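Local coordinates for protein alpha-L-arabinosidase (Xanthomonas axonopodis pv. citri, PDB 6D25) that probably hydrolyses alpha-L-arabinofuranosyl side groups from arabinoxylans, as a trimeric GH51 arabinofuranosidase able to cope with internally di-substituted xylan, at residues N32-R46 / Y404-T416. Residues are numbered along the deposited sequence; the frame is centred on the assembly and turned at random.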
loop_
_atom_site.group_PDB
_atom_site.type_symbol
_atom_site.label_atom_id
_atom_site.label_comp_id
_atom_site.label_asym_id
_atom_site.label_seq_id
_atom_site.Cartn_x
_atom_site.Cartn_y
_atom_site.Cartn_z
ATOM N N ASN A 32 -30.411 -8.014 -46.970
ATOM C CA ASN A 32 -30.967 -9.355 -46.839
ATOM C C ASN A 32 -30.418 -9.960 -45.550
ATOM O O ASN A 32 -29.286 -9.709 -45.188
ATOM C CB ASN A 32 -30.604 -10.271 -48.013
ATOM C CG ASN A 32 -31.194 -9.765 -49.316
ATOM O OD1 ASN A 32 -32.395 -9.513 -49.382
ATOM N ND2 ASN A 32 -30.366 -9.534 -50.331
ATOM N N GLY A 33 -31.192 -10.774 -44.881
ATOM C CA GLY A 33 -30.697 -11.384 -43.653
ATOM C C GLY A 33 -31.382 -12.711 -43.355
ATOM O O GLY A 33 -32.363 -13.080 -44.004
ATOM N N THR A 34 -30.839 -13.383 -42.340
ATOM C CA THR A 34 -31.352 -14.656 -41.884
ATOM C C THR A 34 -31.421 -14.645 -40.355
ATOM O O THR A 34 -30.433 -14.284 -39.698
ATOM C CB THR A 34 -30.470 -15.808 -42.385
ATOM O OG1 THR A 34 -30.447 -15.735 -43.807
ATOM C CG2 THR A 34 -31.011 -17.170 -42.018
ATOM N N LEU A 35 -32.574 -15.030 -39.825
ATOM C CA LEU A 35 -32.803 -15.125 -38.383
ATOM C C LEU A 35 -33.011 -16.600 -38.032
ATOM O O LEU A 35 -33.911 -17.274 -38.596
ATOM C CB LEU A 35 -34.049 -14.324 -38.010
ATOM C CG LEU A 35 -34.485 -14.433 -36.539
ATOM C CD1 LEU A 35 -33.389 -13.971 -35.610
ATOM C CD2 LEU A 35 -35.795 -13.701 -36.283
ATOM N N ARG A 36 -32.184 -17.102 -37.130
ATOM C CA ARG A 36 -32.221 -18.521 -36.749
ATOM C C ARG A 36 -32.894 -18.661 -35.373
ATOM O O ARG A 36 -32.247 -18.809 -34.383
ATOM C CB ARG A 36 -30.806 -19.108 -36.760
ATOM C CG ARG A 36 -30.082 -19.031 -38.101
ATOM C CD ARG A 36 -30.845 -19.641 -39.253
ATOM N NE ARG A 36 -31.147 -21.022 -39.049
ATOM C CZ ARG A 36 -30.479 -22.036 -39.575
ATOM N NH1 ARG A 36 -29.339 -21.801 -40.237
ATOM N NH2 ARG A 36 -30.936 -23.275 -39.399
ATOM N N VAL A 37 -34.217 -18.676 -35.366
ATOM C CA VAL A 37 -34.978 -18.925 -34.143
ATOM C C VAL A 37 -34.714 -20.370 -33.681
ATOM O O VAL A 37 -34.766 -20.643 -32.521
ATOM C CB VAL A 37 -36.481 -18.659 -34.336
ATOM C CG1 VAL A 37 -37.286 -18.933 -33.067
ATOM C CG2 VAL A 37 -36.733 -17.249 -34.853
ATOM N N ASP A 38 -34.369 -21.246 -34.622
ATOM C CA ASP A 38 -34.058 -22.642 -34.365
ATOM C C ASP A 38 -32.644 -22.828 -33.804
ATOM O O ASP A 38 -32.272 -23.956 -33.525
ATOM C CB ASP A 38 -34.200 -23.470 -35.654
ATOM C CG ASP A 38 -33.380 -22.966 -36.848
ATOM O OD1 ASP A 38 -32.954 -21.796 -36.877
ATOM O OD2 ASP A 38 -33.220 -23.734 -37.784
ATOM N N GLN A 39 -31.845 -21.768 -33.619
ATOM C CA GLN A 39 -30.496 -21.929 -33.047
ATOM C C GLN A 39 -30.319 -21.009 -31.847
ATOM O O GLN A 39 -29.434 -20.147 -31.834
ATOM C CB GLN A 39 -29.421 -21.677 -34.104
ATOM C CG GLN A 39 -29.485 -22.628 -35.298
ATOM C CD GLN A 39 -28.459 -22.264 -36.342
ATOM O OE1 GLN A 39 -27.890 -21.171 -36.285
ATOM N NE2 GLN A 39 -28.154 -23.198 -37.207
ATOM N N PRO A 40 -31.133 -21.174 -30.817
ATOM C CA PRO A 40 -31.006 -20.339 -29.627
ATOM C C PRO A 40 -29.623 -20.442 -28.973
ATOM O O PRO A 40 -29.070 -21.539 -28.901
ATOM C CB PRO A 40 -32.085 -20.845 -28.659
ATOM C CG PRO A 40 -32.324 -22.291 -29.092
ATOM C CD PRO A 40 -32.169 -22.213 -30.592
ATOM N N GLY A 41 -29.063 -19.301 -28.540
ATOM C CA GLY A 41 -27.734 -19.233 -27.959
ATOM C C GLY A 41 -27.790 -18.863 -26.488
ATOM O O GLY A 41 -28.646 -19.323 -25.782
ATOM N N ALA A 42 -26.848 -18.055 -26.042
ATOM C CA ALA A 42 -26.636 -17.786 -24.621
ATOM C C ALA A 42 -27.688 -16.801 -24.095
ATOM O O ALA A 42 -28.338 -16.071 -24.896
ATOM C CB ALA A 42 -25.248 -17.203 -24.459
ATOM N N GLN A 43 -27.804 -16.748 -22.782
ATOM C CA GLN A 43 -28.654 -15.768 -22.140
ATOM C C GLN A 43 -28.048 -14.380 -22.313
ATOM O O GLN A 43 -26.852 -14.162 -22.064
ATOM C CB GLN A 43 -28.866 -16.068 -20.652
ATOM C CG GLN A 43 -29.663 -14.981 -19.945
ATOM C CD GLN A 43 -29.751 -15.177 -18.441
ATOM O OE1 GLN A 43 -30.745 -15.656 -17.939
ATOM N NE2 GLN A 43 -28.694 -14.838 -17.714
ATOM N N VAL A 44 -28.897 -13.440 -22.719
ATOM C CA VAL A 44 -28.538 -12.036 -22.779
ATOM C C VAL A 44 -28.872 -11.445 -21.396
ATOM O O VAL A 44 -30.058 -11.247 -21.060
ATOM C CB VAL A 44 -29.310 -11.322 -23.897
ATOM C CG1 VAL A 44 -29.009 -9.835 -23.942
ATOM C CG2 VAL A 44 -29.064 -11.958 -25.261
ATOM N N SER A 45 -27.843 -11.259 -20.569
ATOM C CA SER A 45 -28.068 -10.886 -19.184
ATOM C C SER A 45 -28.783 -9.538 -19.107
ATOM O O SER A 45 -28.389 -8.571 -19.750
ATOM C CB SER A 45 -26.793 -10.839 -18.366
ATOM O OG SER A 45 -27.077 -10.405 -17.044
ATOM N N ARG A 46 -29.758 -9.474 -18.207
ATOM C CA ARG A 46 -30.366 -8.177 -17.924
ATOM C C ARG A 46 -29.321 -7.170 -17.436
ATOM O O ARG A 46 -29.552 -5.978 -17.589
ATOM C CB ARG A 46 -31.498 -8.289 -16.906
ATOM C CG ARG A 46 -31.095 -8.655 -15.483
ATOM C CD ARG A 46 -32.357 -8.752 -14.624
ATOM N NE ARG A 46 -32.001 -8.930 -13.207
ATOM C CZ ARG A 46 -31.667 -10.059 -12.624
ATOM N NH1 ARG A 46 -31.686 -11.208 -13.314
ATOM N NH2 ARG A 46 -31.388 -10.005 -11.326
ATOM N N TYR A 404 -34.981 -7.670 -24.170
ATOM C CA TYR A 404 -33.683 -8.325 -24.171
ATOM C C TYR A 404 -33.247 -8.750 -22.757
ATOM O O TYR A 404 -32.341 -9.572 -22.636
ATOM C CB TYR A 404 -32.615 -7.418 -24.782
ATOM C CG TYR A 404 -32.578 -7.372 -26.292
ATOM C CD1 TYR A 404 -33.721 -7.223 -27.044
ATOM C CD2 TYR A 404 -31.375 -7.485 -26.966
ATOM C CE1 TYR A 404 -33.686 -7.211 -28.434
ATOM C CE2 TYR A 404 -31.309 -7.459 -28.354
ATOM C CZ TYR A 404 -32.472 -7.331 -29.094
ATOM O OH TYR A 404 -32.413 -7.296 -30.461
ATOM N N GLN A 405 -33.865 -8.227 -21.690
ATOM C CA GLN A 405 -33.412 -8.513 -20.334
ATOM C C GLN A 405 -33.627 -9.998 -20.010
ATOM O O GLN A 405 -34.760 -10.463 -19.964
ATOM C CB GLN A 405 -34.172 -7.649 -19.312
ATOM C CG GLN A 405 -33.785 -6.182 -19.439
ATOM C CD GLN A 405 -34.250 -5.354 -18.275
ATOM O OE1 GLN A 405 -34.537 -5.891 -17.201
ATOM N NE2 GLN A 405 -34.262 -4.028 -18.446
ATOM N N ASP A 406 -32.515 -10.737 -19.853
ATOM C CA ASP A 406 -32.536 -12.168 -19.559
ATOM C C ASP A 406 -33.188 -12.964 -20.697
ATOM O O ASP A 406 -33.729 -14.043 -20.474
ATOM C CB ASP A 406 -33.148 -12.448 -18.178
ATOM C CG ASP A 406 -32.235 -12.013 -17.023
ATOM O OD1 ASP A 406 -30.981 -11.881 -17.241
ATOM O OD2 ASP A 406 -32.782 -11.808 -15.907
ATOM N N ALA A 407 -33.118 -12.438 -21.895
ATOM C CA ALA A 407 -33.639 -13.128 -23.079
ATOM C C ALA A 407 -32.591 -14.136 -23.553
ATOM O O ALA A 407 -31.496 -14.256 -22.957
ATOM C CB ALA A 407 -33.952 -12.132 -24.178
ATOM N N THR A 408 -32.947 -14.855 -24.611
ATOM C CA THR A 408 -32.073 -15.805 -25.267
ATOM C C THR A 408 -31.620 -15.191 -26.606
ATOM O O THR A 408 -32.454 -14.815 -27.438
ATOM C CB THR A 408 -32.812 -17.132 -25.495
ATOM O OG1 THR A 408 -33.208 -17.666 -24.238
ATOM C CG2 THR A 408 -31.996 -18.165 -26.233
ATOM N N HIS A 409 -30.318 -15.135 -26.806
ATOM C CA HIS A 409 -29.747 -14.655 -28.071
ATOM C C HIS A 409 -30.203 -15.540 -29.245
ATOM O O HIS A 409 -30.149 -16.783 -29.161
ATOM C CB HIS A 409 -28.216 -14.641 -27.979
ATOM C CG HIS A 409 -27.529 -14.490 -29.296
ATOM N ND1 HIS A 409 -27.485 -13.288 -29.958
ATOM C CD2 HIS A 409 -26.878 -15.403 -30.069
ATOM C CE1 HIS A 409 -26.816 -13.470 -31.081
ATOM N NE2 HIS A 409 -26.432 -14.755 -31.190
ATOM N N LEU A 410 -30.596 -14.916 -30.354
ATOM C CA LEU A 410 -30.833 -15.615 -31.596
ATOM C C LEU A 410 -29.889 -15.066 -32.680
ATOM O O LEU A 410 -29.735 -13.842 -32.819
ATOM C CB LEU A 410 -32.279 -15.434 -32.057
ATOM C CG LEU A 410 -33.348 -15.876 -31.059
ATOM C CD1 LEU A 410 -34.719 -15.538 -31.599
ATOM C CD2 LEU A 410 -33.267 -17.352 -30.710
ATOM N N PRO A 411 -29.271 -15.961 -33.461
ATOM C CA PRO A 411 -28.367 -15.506 -34.535
ATOM C C PRO A 411 -29.143 -14.719 -35.579
ATOM O O PRO A 411 -30.157 -15.221 -36.081
ATOM C CB PRO A 411 -27.764 -16.777 -35.148
ATOM C CG PRO A 411 -27.879 -17.788 -33.977
ATOM C CD PRO A 411 -29.146 -17.410 -33.257
ATOM N N LEU A 412 -28.684 -13.527 -35.876
ATOM C CA LEU A 412 -29.222 -12.696 -36.967
ATOM C C LEU A 412 -28.039 -12.301 -37.851
ATOM O O LEU A 412 -27.177 -11.580 -37.396
ATOM C CB LEU A 412 -29.947 -11.467 -36.413
ATOM C CG LEU A 412 -30.452 -10.487 -37.491
ATOM C CD1 LEU A 412 -31.599 -11.068 -38.316
ATOM C CD2 LEU A 412 -30.964 -9.206 -36.856
ATOM N N GLN A 413 -27.993 -12.790 -39.075
ATOM C CA GLN A 413 -26.925 -12.447 -40.024
ATOM C C GLN A 413 -27.488 -11.466 -41.051
ATOM O O GLN A 413 -28.510 -11.770 -41.637
ATOM C CB GLN A 413 -26.428 -13.709 -40.756
ATOM C CG GLN A 413 -24.983 -13.574 -41.253
ATOM C CD GLN A 413 -24.647 -14.265 -42.567
ATOM O OE1 GLN A 413 -25.160 -15.339 -42.903
ATOM N NE2 GLN A 413 -23.763 -13.635 -43.334
ATOM N N LEU A 414 -26.896 -10.298 -41.208
ATOM C CA LEU A 414 -27.374 -9.312 -42.205
ATOM C C LEU A 414 -26.318 -9.177 -43.295
ATOM O O LEU A 414 -25.169 -9.031 -42.970
ATOM C CB LEU A 414 -27.620 -7.951 -41.547
ATOM C CG LEU A 414 -28.694 -7.915 -40.471
ATOM C CD1 LEU A 414 -28.804 -6.556 -39.875
ATOM C CD2 LEU A 414 -30.034 -8.322 -41.035
ATOM N N GLN A 415 -26.739 -9.164 -44.535
ATOM C CA GLN A 415 -25.886 -8.806 -45.658
ATOM C C GLN A 415 -26.269 -7.392 -46.100
ATOM O O GLN A 415 -27.320 -7.186 -46.660
ATOM C CB GLN A 415 -25.999 -9.818 -46.796
ATOM C CG GLN A 415 -25.226 -11.087 -46.440
ATOM C CD GLN A 415 -26.128 -12.251 -46.119
ATOM O OE1 GLN A 415 -26.942 -12.624 -46.963
ATOM N NE2 GLN A 415 -25.980 -12.848 -44.929
ATOM N N THR A 416 -25.429 -6.453 -45.723
ATOM C CA THR A 416 -25.716 -5.027 -45.809
ATOM C C THR A 416 -24.595 -4.386 -46.626
ATOM O O THR A 416 -23.436 -4.733 -46.439
ATOM C CB THR A 416 -25.855 -4.370 -44.420
ATOM O OG1 THR A 416 -26.096 -2.985 -44.623
ATOM C CG2 THR A 416 -24.658 -4.519 -43.515
HETATM O O HOH W 1 -28.309 -13.850 -44.647
HETATM O O HOH W 2 -28.793 -12.140 -15.680
#
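L35 and L410 meet on the packed side of this antiparallel pairing: with CG anti to its backbone N (chi1 175°), L35 lays CD1 4.0 Å from L410 CB. L410 reaches on with CD1 to V37 CG2 and with CD2 to P40, so that its two methyls touch the 36-41 loop. Backbone bonds run in both directions between N32 and Q415 and between T34 and Q413, and R36 N to P411 O (3.0 Å) closes this half. A type I turn from R36 to Q39 then swings the chain out, and backbone hydrogen bonding resumes with G41 N donating to H409 O at 2.8 Å. V44 packs CG2 against H409 CB (3.9 Å), while its N reaches A407 O. At the far end D406 is gripped twice by R46: OD1 receives R46 N from above the carboxylate plane, and OD2 offers its syn lone pair to NH1 at 2.9 Å, the guanidinium standing 87° to the carboxylate. A water joins OD1 to S45 OG, which also bonds Q47. In the 32-36/412-415 pairing, the face carrying N32, T34, Q413 and Q415, away from L35, is looser and more exposed; there a water links T34 OG1 with Q415 NE2. Strand 454-461 flanks 29-36 on its other edge, strand 424-435 pairs with 407-421, and L35 and L410 both rest on V441 of strand 441-447, tying the N-terminal strand into the C-terminal beta domain just before the chain enters the eight-stranded parallel barrel.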